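Local coordinates for protein 2,3-dihydroxybenzoate-AMP ligase (Bacillus subtilis, PDB 1MDB) that belongs to the ANL superfamily of AMP-binding enzymes and holds 2,3-dihydroxy-benzoic acid and adenosine monophosphate in neighbouring parts of one pocket, at residues A[234-239]-A[302-307]; A[87-92]-A[230-235]. One frame throughout, in Å; residues are numbered along the deposited sequence.

Contact 1 of 2, residues A[234-239]-A[302-307]; sequences HNYPLS and VLQVGG. With DBH (2,3-dihydroxy-benzoic acid), chain E; AMP (adenosine monophosphate), chain D.
Tyr-236, in the first turn of helix 235-239, faces the end of strand 302-306, the two short axes running nearly antiparallel at 151° and 10.8 Å apart, with the CA atoms of Tyr-236 and Gly-307 the closest pair. The tyrosine side chain spans that gap. With CG anti to the backbone N, the ring reaches over to the strand, and Tyr-236 OH lies 3.3 Å from Gln-304 O and 3.4 Å from Gln-304 CB. The amide NH groups of Val-305 and Gly-306 are also near, but at poor angles; the hydroxyl is instead hydrogen-bonded to Leu-278 O on the adjacent strand. Gln-304 runs by the ring the other way, its amide plane turned 49° from it, and its NE2 bonds to Gln-327 OE1 and Ser-240 O.

In this AMP-binding (ANL) fold the start of helix 235-239 and the loop residue Gly-307, just beyond strand 302-306, line two sides of the ligand pocket. 2,3-dihydroxy-benzoic acid lies on one face of the Tyr-236 ring, nearer its edge than its middle, with C12 of the acid 3.4 Å from Tyr-236 CG. Gly-307 CA comes within 3.4 Å of C15. Asn-235 ND2 makes a near-straight bond to O3 (3.1 Å, N-H...O 162°) and a weak one to O6; Tyr-207 OH bonds its OD1. His-234, the N-cap residue, gives a weak bond from NE2 to O3P of adenosine monophosphate.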
loop_
_atom_site.group_PDB
_atom_site.type_symbol
_atom_site.label_atom_id
_atom_site.label_comp_id
_atom_site.label_asym_id
_atom_site.label_seq_id
_atom_site.Cartn_x
_atom_site.Cartn_y
_atom_site.Cartn_z
ATOM N N HIS A 234 3.614 2.449 3.142
ATOM C CA HIS A 234 2.277 2.056 2.661
ATOM C C HIS A 234 2.079 0.577 3.013
ATOM O O HIS A 234 3.019 -0.209 2.929
ATOM C CB HIS A 234 2.164 2.240 1.146
ATOM C CG HIS A 234 0.822 1.864 0.588
ATOM N ND1 HIS A 234 -0.244 2.742 0.544
ATOM C CD2 HIS A 234 0.359 0.689 0.103
ATOM C CE1 HIS A 234 -1.305 2.119 0.060
ATOM N NE2 HIS A 234 -0.965 0.872 -0.215
ATOM N N ASN A 235 0.860 0.200 3.383
ATOM C CA ASN A 235 0.560 -1.179 3.798
ATOM C C ASN A 235 1.119 -2.293 2.902
ATOM O O ASN A 235 1.582 -3.318 3.398
ATOM C CB ASN A 235 -0.956 -1.364 3.952
ATOM C CG ASN A 235 -1.323 -2.542 4.864
ATOM O OD1 ASN A 235 -0.949 -2.573 6.039
ATOM N ND2 ASN A 235 -2.069 -3.507 4.324
ATOM N N TYR A 236 1.066 -2.082 1.593
ATOM C CA TYR A 236 1.528 -3.049 0.603
ATOM C C TYR A 236 3.048 -3.304 0.727
ATOM O O TYR A 236 3.469 -4.424 1.047
ATOM C CB TYR A 236 1.115 -2.530 -0.791
ATOM C CG TYR A 236 1.575 -3.306 -2.012
ATOM C CD1 TYR A 236 1.618 -2.675 -3.254
ATOM C CD2 TYR A 236 1.956 -4.651 -1.942
ATOM C CE1 TYR A 236 2.027 -3.340 -4.399
ATOM C CE2 TYR A 236 2.378 -5.339 -3.098
ATOM C CZ TYR A 236 2.407 -4.666 -4.320
ATOM O OH TYR A 236 2.824 -5.285 -5.474
ATOM N N PRO A 237 3.885 -2.277 0.497
ATOM C CA PRO A 237 5.333 -2.504 0.616
ATOM C C PRO A 237 5.843 -2.628 2.062
ATOM O O PRO A 237 7.036 -2.845 2.297
ATOM C CB PRO A 237 5.931 -1.308 -0.123
ATOM C CG PRO A 237 4.916 -0.220 0.152
ATOM C CD PRO A 237 3.608 -0.950 -0.079
ATOM N N LEU A 238 4.946 -2.491 3.035
ATOM C CA LEU A 238 5.339 -2.627 4.432
ATOM C C LEU A 238 5.022 -4.002 4.999
ATOM O O LEU A 238 5.746 -4.489 5.868
ATOM C CB LEU A 238 4.619 -1.598 5.316
ATOM C CG LEU A 238 4.970 -1.603 6.817
ATOM C CD1 LEU A 238 6.328 -0.914 7.010
ATOM C CD2 LEU A 238 3.909 -0.851 7.626
ATOM N N SER A 239 3.952 -4.629 4.507
ATOM C CA SER A 239 3.514 -5.907 5.071
ATOM C C SER A 239 2.947 -6.998 4.155
ATOM O O SER A 239 2.519 -8.044 4.656
ATOM C CB SER A 239 2.449 -5.620 6.127
ATOM O OG SER A 239 1.252 -5.200 5.489
ATOM N N VAL A 302 10.357 -13.385 -8.003
ATOM C CA VAL A 302 8.956 -12.994 -7.871
ATOM C C VAL A 302 8.770 -11.491 -8.021
ATOM O O VAL A 302 9.454 -10.701 -7.372
ATOM C CB VAL A 302 8.389 -13.397 -6.490
ATOM C CG1 VAL A 302 6.967 -12.870 -6.328
ATOM C CG2 VAL A 302 8.420 -14.910 -6.339
ATOM N N LEU A 303 7.842 -11.106 -8.886
ATOM C CA LEU A 303 7.543 -9.703 -9.104
ATOM C C LEU A 303 6.079 -9.479 -8.729
ATOM O O LEU A 303 5.173 -9.991 -9.394
ATOM C CB LEU A 303 7.776 -9.321 -10.567
ATOM C CG LEU A 303 7.508 -7.842 -10.870
ATOM C CD1 LEU A 303 8.518 -6.998 -10.122
ATOM C CD2 LEU A 303 7.604 -7.577 -12.367
ATOM N N GLN A 304 5.853 -8.735 -7.653
ATOM C CA GLN A 304 4.502 -8.454 -7.183
ATOM C C GLN A 304 3.926 -7.216 -7.856
ATOM O O GLN A 304 4.617 -6.217 -8.028
ATOM C CB GLN A 304 4.485 -8.203 -5.671
ATOM C CG GLN A 304 5.054 -9.306 -4.782
ATOM C CD GLN A 304 4.859 -8.989 -3.309
ATOM O OE1 GLN A 304 5.375 -7.990 -2.798
ATOM N NE2 GLN A 304 4.097 -9.827 -2.622
ATOM N N VAL A 305 2.653 -7.291 -8.239
ATOM C CA VAL A 305 1.967 -6.153 -8.826
ATOM C C VAL A 305 0.593 -6.084 -8.173
ATOM O O VAL A 305 -0.182 -7.048 -8.214
ATOM C CB VAL A 305 1.831 -6.282 -10.346
ATOM C CG1 VAL A 305 1.260 -4.985 -10.913
ATOM C CG2 VAL A 305 3.195 -6.559 -10.967
ATOM N N GLY A 306 0.307 -4.955 -7.532
ATOM C CA GLY A 306 -0.964 -4.798 -6.855
ATOM C C GLY A 306 -1.259 -3.350 -6.516
ATOM O O GLY A 306 -0.616 -2.448 -7.042
ATOM N N GLY A 307 -2.222 -3.133 -5.627
ATOM C CA GLY A 307 -2.603 -1.778 -5.255
ATOM C C GLY A 307 -3.757 -1.367 -6.151
ATOM O O GLY A 307 -4.640 -0.587 -5.764
HETATM C C21 DBH E . -3.502 -1.322 -1.065
HETATM O O9 DBH E . -3.812 -0.731 -2.227
HETATM C C18 DBH E . -2.780 -2.618 -0.985
HETATM C C15 DBH E . -2.320 -3.250 -2.179
HETATM C C12 DBH E . -1.651 -4.490 -2.120
HETATM C C3 DBH E . -2.559 -3.246 0.282
HETATM O O3 DBH E . -2.984 -2.672 1.496
HETATM C C6 DBH E . -1.891 -4.486 0.334
HETATM C C9 DBH E . -1.440 -5.112 -0.853
HETATM O O6 DBH E . -1.682 -5.097 1.549
HETATM P P AMP D . -4.805 0.519 0.199
HETATM O O1P AMP D . -5.163 0.508 1.661
HETATM O O2P AMP D . -4.206 1.799 -0.281
HETATM O O3P AMP D . -3.971 -0.674 -0.191
HETATM O "O5'" AMP D . -6.204 0.456 -0.681
HETATM C "C5'" AMP D . -6.976 -0.769 -0.836
HETATM C "C4'" AMP D . -7.896 -0.646 -2.057
HETATM O "O4'" AMP D . -7.027 -0.551 -3.169
HETATM C "C3'" AMP D . -8.737 -1.851 -2.360
HETATM O "O3'" AMP D . -9.951 -1.859 -1.613
HETATM C "C2'" AMP D . -8.934 -1.743 -3.867
HETATM O "O2'" AMP D . -10.056 -0.896 -4.197
HETATM C "C1'" AMP D . -7.603 -1.182 -4.303
HETATM N N9 AMP D . -6.683 -2.490 -4.848
HETATM C C8 AMP D . -5.540 -2.906 -4.254
HETATM N N7 AMP D . -4.994 -3.930 -4.904
HETATM C C5 AMP D . -5.820 -4.144 -5.912
HETATM C C6 AMP D . -5.666 -5.117 -6.895
HETATM N N6 AMP D . -4.631 -5.955 -6.928
HETATM N N1 AMP D . -6.649 -5.162 -7.854
HETATM C C2 AMP D . -7.720 -4.318 -7.861
HETATM N N3 AMP D . -7.859 -3.379 -6.915
HETATM C C4 AMP D . -6.909 -3.272 -5.920
#

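Contact 2 of 2, residues A[87-92]-A[230-235]; sequences EFFEVI and LPMAHN. With AMP (adenosine monophosphate), chain D; DBH (2,3-dihydroxy-benzoic acid), chain E.
The rings of the consecutive residues Phe-88 and Phe-89 on helix 86-98 receive the Met-232 side chain obliquely, neither squarely over a face nor in line with an edge. Phe-88 has Ile-92 CG2 over the centre of one face, and the Phe-89 ring takes Phe-88 CD2 over the centre of one of its own. The methionine tip fits where the two aromatic side chains converge: Met-232 CE is 3.4 Å from Phe-88 CB and 3.5 Å from Phe-89 CE1. Behind it, the sulfur makes a Met-aromatic contact with each ring, and Met-232 SD lies 4.0 Å from both Phe-89 CE1 and Phe-89 CZ. In Met-232 a chi1 of 70° tucks CG over the backbone, and the rest of the chain is stretched straight out to the methyl, which lets it reach the helix. Ala-233 CB adds a looser touch, 4.0 Å from Phe-88 CE1.

Met-232 and Ala-233 are the central pair of a type I beta turn, Pro-231 to His-234, closed by His-234 N to Pro-231 O. Asn-84, just ahead of the helix, bonds Met-232 N and Leu-230 O, while Val-243 of helix 242-248 touches both Phe-89 and Met-232. Between the side chains of these two segments the grip is entirely apolar and sulfur-aromatic, so it rests on shape and dispersion, and it lies at a turn whose last residue, His-234, touches both ligands.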
loop_
_atom_site.group_PDB
_atom_site.type_symbol
_atom_site.label_atom_id
_atom_site.label_comp_id
_atom_site.label_asym_id
_atom_site.label_seq_id
_atom_site.Cartn_x
_atom_site.Cartn_y
_atom_site.Cartn_z
ATOM N N GLU A 87 16.708 4.783 8.884
ATOM C CA GLU A 87 16.106 5.398 10.061
ATOM C C GLU A 87 14.674 4.933 10.312
ATOM O O GLU A 87 14.289 4.684 11.454
ATOM C CB GLU A 87 16.149 6.920 9.929
ATOM C CG GLU A 87 17.525 7.528 10.113
ATOM C CD GLU A 87 18.546 7.037 9.097
ATOM O OE1 GLU A 87 18.209 6.925 7.898
ATOM O OE2 GLU A 87 19.699 6.779 9.500
ATOM N N PHE A 88 13.885 4.806 9.248
ATOM C CA PHE A 88 12.503 4.354 9.384
ATOM C C PHE A 88 12.412 3.188 10.357
ATOM O O PHE A 88 11.599 3.190 11.281
ATOM C CB PHE A 88 11.962 3.912 8.022
ATOM C CG PHE A 88 10.558 3.372 8.060
ATOM C CD1 PHE A 88 9.464 4.236 8.063
ATOM C CD2 PHE A 88 10.328 1.997 8.042
ATOM C CE1 PHE A 88 8.151 3.734 8.041
ATOM C CE2 PHE A 88 9.023 1.479 8.020
ATOM C CZ PHE A 88 7.933 2.350 8.017
ATOM N N PHE A 89 13.265 2.190 10.148
ATOM C CA PHE A 89 13.250 0.992 10.977
ATOM C C PHE A 89 13.604 1.162 12.449
ATOM O O PHE A 89 12.969 0.550 13.312
ATOM C CB PHE A 89 14.128 -0.094 10.341
ATOM C CG PHE A 89 13.626 -0.555 9.007
ATOM C CD1 PHE A 89 14.115 0.006 7.833
ATOM C CD2 PHE A 89 12.625 -1.519 8.926
ATOM C CE1 PHE A 89 13.615 -0.390 6.590
ATOM C CE2 PHE A 89 12.117 -1.923 7.696
ATOM C CZ PHE A 89 12.612 -1.357 6.523
ATOM N N GLU A 90 14.618 1.961 12.752
ATOM C CA GLU A 90 14.968 2.150 14.146
ATOM C C GLU A 90 13.884 3.018 14.779
ATOM O O GLU A 90 13.559 2.871 15.959
ATOM C CB GLU A 90 16.352 2.807 14.288
ATOM C CG GLU A 90 16.461 4.269 13.879
ATOM C CD GLU A 90 17.868 4.818 14.121
ATOM O OE1 GLU A 90 18.580 4.261 14.982
ATOM O OE2 GLU A 90 18.256 5.807 13.470
ATOM N N VAL A 91 13.303 3.902 13.979
ATOM C CA VAL A 91 12.255 4.785 14.476
ATOM C C VAL A 91 10.996 4.034 14.878
ATOM O O VAL A 91 10.479 4.257 15.976
ATOM C CB VAL A 91 11.890 5.882 13.434
ATOM C CG1 VAL A 91 10.508 6.474 13.736
ATOM C CG2 VAL A 91 12.939 6.994 13.474
ATOM N N ILE A 92 10.497 3.141 14.024
ATOM C CA ILE A 92 9.271 2.434 14.390
ATOM C C ILE A 92 9.437 1.397 15.514
ATOM O O ILE A 92 8.594 1.317 16.395
ATOM C CB ILE A 92 8.574 1.749 13.168
ATOM C CG1 ILE A 92 9.385 0.549 12.676
ATOM C CG2 ILE A 92 8.363 2.761 12.052
ATOM C CD1 ILE A 92 8.620 -0.285 11.660
ATOM N N LEU A 230 8.680 0.878 -3.680
ATOM C CA LEU A 230 7.553 1.779 -3.438
ATOM C C LEU A 230 7.760 2.422 -2.070
ATOM O O LEU A 230 8.563 1.935 -1.270
ATOM C CB LEU A 230 6.243 0.982 -3.411
ATOM C CG LEU A 230 5.798 0.266 -4.684
ATOM C CD1 LEU A 230 4.630 -0.657 -4.374
ATOM C CD2 LEU A 230 5.402 1.294 -5.717
ATOM N N PRO A 231 7.056 3.532 -1.785
ATOM C CA PRO A 231 7.201 4.188 -0.472
ATOM C C PRO A 231 6.802 3.106 0.534
ATOM O O PRO A 231 5.623 2.758 0.643
ATOM C CB PRO A 231 6.185 5.325 -0.544
ATOM C CG PRO A 231 6.179 5.682 -2.017
ATOM C CD PRO A 231 6.172 4.308 -2.675
ATOM N N MET A 232 7.781 2.580 1.262
ATOM C CA MET A 232 7.554 1.460 2.181
ATOM C C MET A 232 6.629 1.602 3.382
ATOM O O MET A 232 6.295 0.596 4.010
ATOM C CB MET A 232 8.903 0.885 2.640
ATOM C CG MET A 232 9.699 1.783 3.569
ATOM S SD MET A 232 11.409 1.203 3.693
ATOM C CE MET A 232 12.073 2.349 4.955
ATOM N N ALA A 233 6.217 2.819 3.717
ATOM C CA ALA A 233 5.293 3.005 4.840
ATOM C C ALA A 233 3.859 2.630 4.437
ATOM O O ALA A 233 2.981 2.528 5.294
ATOM C CB ALA A 233 5.334 4.450 5.333
ATOM N N HIS A 234 3.614 2.449 3.142
ATOM C CA HIS A 234 2.277 2.056 2.661
ATOM C C HIS A 234 2.079 0.577 3.013
ATOM O O HIS A 234 3.019 -0.209 2.929
ATOM C CB HIS A 234 2.164 2.240 1.146
ATOM C CG HIS A 234 0.822 1.864 0.588
ATOM N ND1 HIS A 234 -0.244 2.742 0.544
ATOM C CD2 HIS A 234 0.359 0.689 0.103
ATOM C CE1 HIS A 234 -1.305 2.119 0.060
ATOM N NE2 HIS A 234 -0.965 0.872 -0.215
ATOM N N ASN A 235 0.860 0.200 3.383
ATOM C CA ASN A 235 0.560 -1.179 3.798
ATOM C C ASN A 235 1.119 -2.293 2.902
ATOM O O ASN A 235 1.582 -3.318 3.398
ATOM C CB ASN A 235 -0.956 -1.364 3.952
ATOM C CG ASN A 235 -1.323 -2.542 4.864
ATOM O OD1 ASN A 235 -0.949 -2.573 6.039
ATOM N ND2 ASN A 235 -2.069 -3.507 4.324
HETATM P P AMP D . -4.805 0.519 0.199
HETATM O O1P AMP D . -5.163 0.508 1.661
HETATM O O2P AMP D . -4.206 1.799 -0.281
HETATM O O3P AMP D . -3.971 -0.674 -0.191
HETATM O "O5'" AMP D . -6.204 0.456 -0.681
HETATM C "C5'" AMP D . -6.976 -0.769 -0.836
HETATM C "C4'" AMP D . -7.896 -0.646 -2.057
HETATM O "O4'" AMP D . -7.027 -0.551 -3.169
HETATM C "C3'" AMP D . -8.737 -1.851 -2.360
HETATM O "O3'" AMP D . -9.951 -1.859 -1.613
HETATM C "C2'" AMP D . -8.934 -1.743 -3.867
HETATM O "O2'" AMP D . -10.056 -0.896 -4.197
HETATM C "C1'" AMP D . -7.603 -1.182 -4.303
HETATM N N9 AMP D . -6.683 -2.490 -4.848
HETATM C C8 AMP D . -5.540 -2.906 -4.254
HETATM N N7 AMP D . -4.994 -3.930 -4.904
HETATM C C5 AMP D . -5.820 -4.144 -5.912
HETATM C C6 AMP D . -5.666 -5.117 -6.895
HETATM N N6 AMP D . -4.631 -5.955 -6.928
HETATM N N1 AMP D . -6.649 -5.162 -7.854
HETATM C C2 AMP D . -7.720 -4.318 -7.861
HETATM N N3 AMP D . -7.859 -3.379 -6.915
HETATM C C4 AMP D . -6.909 -3.272 -5.920
HETATM C C21 DBH E . -3.502 -1.322 -1.065
HETATM O O9 DBH E . -3.812 -0.731 -2.227
HETATM C C18 DBH E . -2.780 -2.618 -0.985
HETATM C C15 DBH E . -2.320 -3.250 -2.179
HETATM C C12 DBH E . -1.651 -4.490 -2.120
HETATM C C3 DBH E . -2.559 -3.246 0.282
HETATM O O3 DBH E . -2.984 -2.672 1.496
HETATM C C6 DBH E . -1.891 -4.486 0.334
HETATM C C9 DBH E . -1.440 -5.112 -0.853
HETATM O O6 DBH E . -1.682 -5.097 1.549
#

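Overall arrangement
Following the chain, helix 86-98 supplies the first half of contact 2, which closes a loop of 137 intervening residues when the turn after strand 225-228 comes back to it. That turn runs straight into helix 235-239, where contact 1 begins; its own, shorter loop of 62 residues closes at the end of strand 302-306. The two loops therefore neither nest nor cross: they follow one another, sharing His-234 and Asn-235. Their centres lie 13 Å apart and they also touch directly, Leu-238 CB meeting Met-232 O at 3.1 Å. Together they link helix 86-98, through residues 230-239, to the large mixed sheet and the bound ligands.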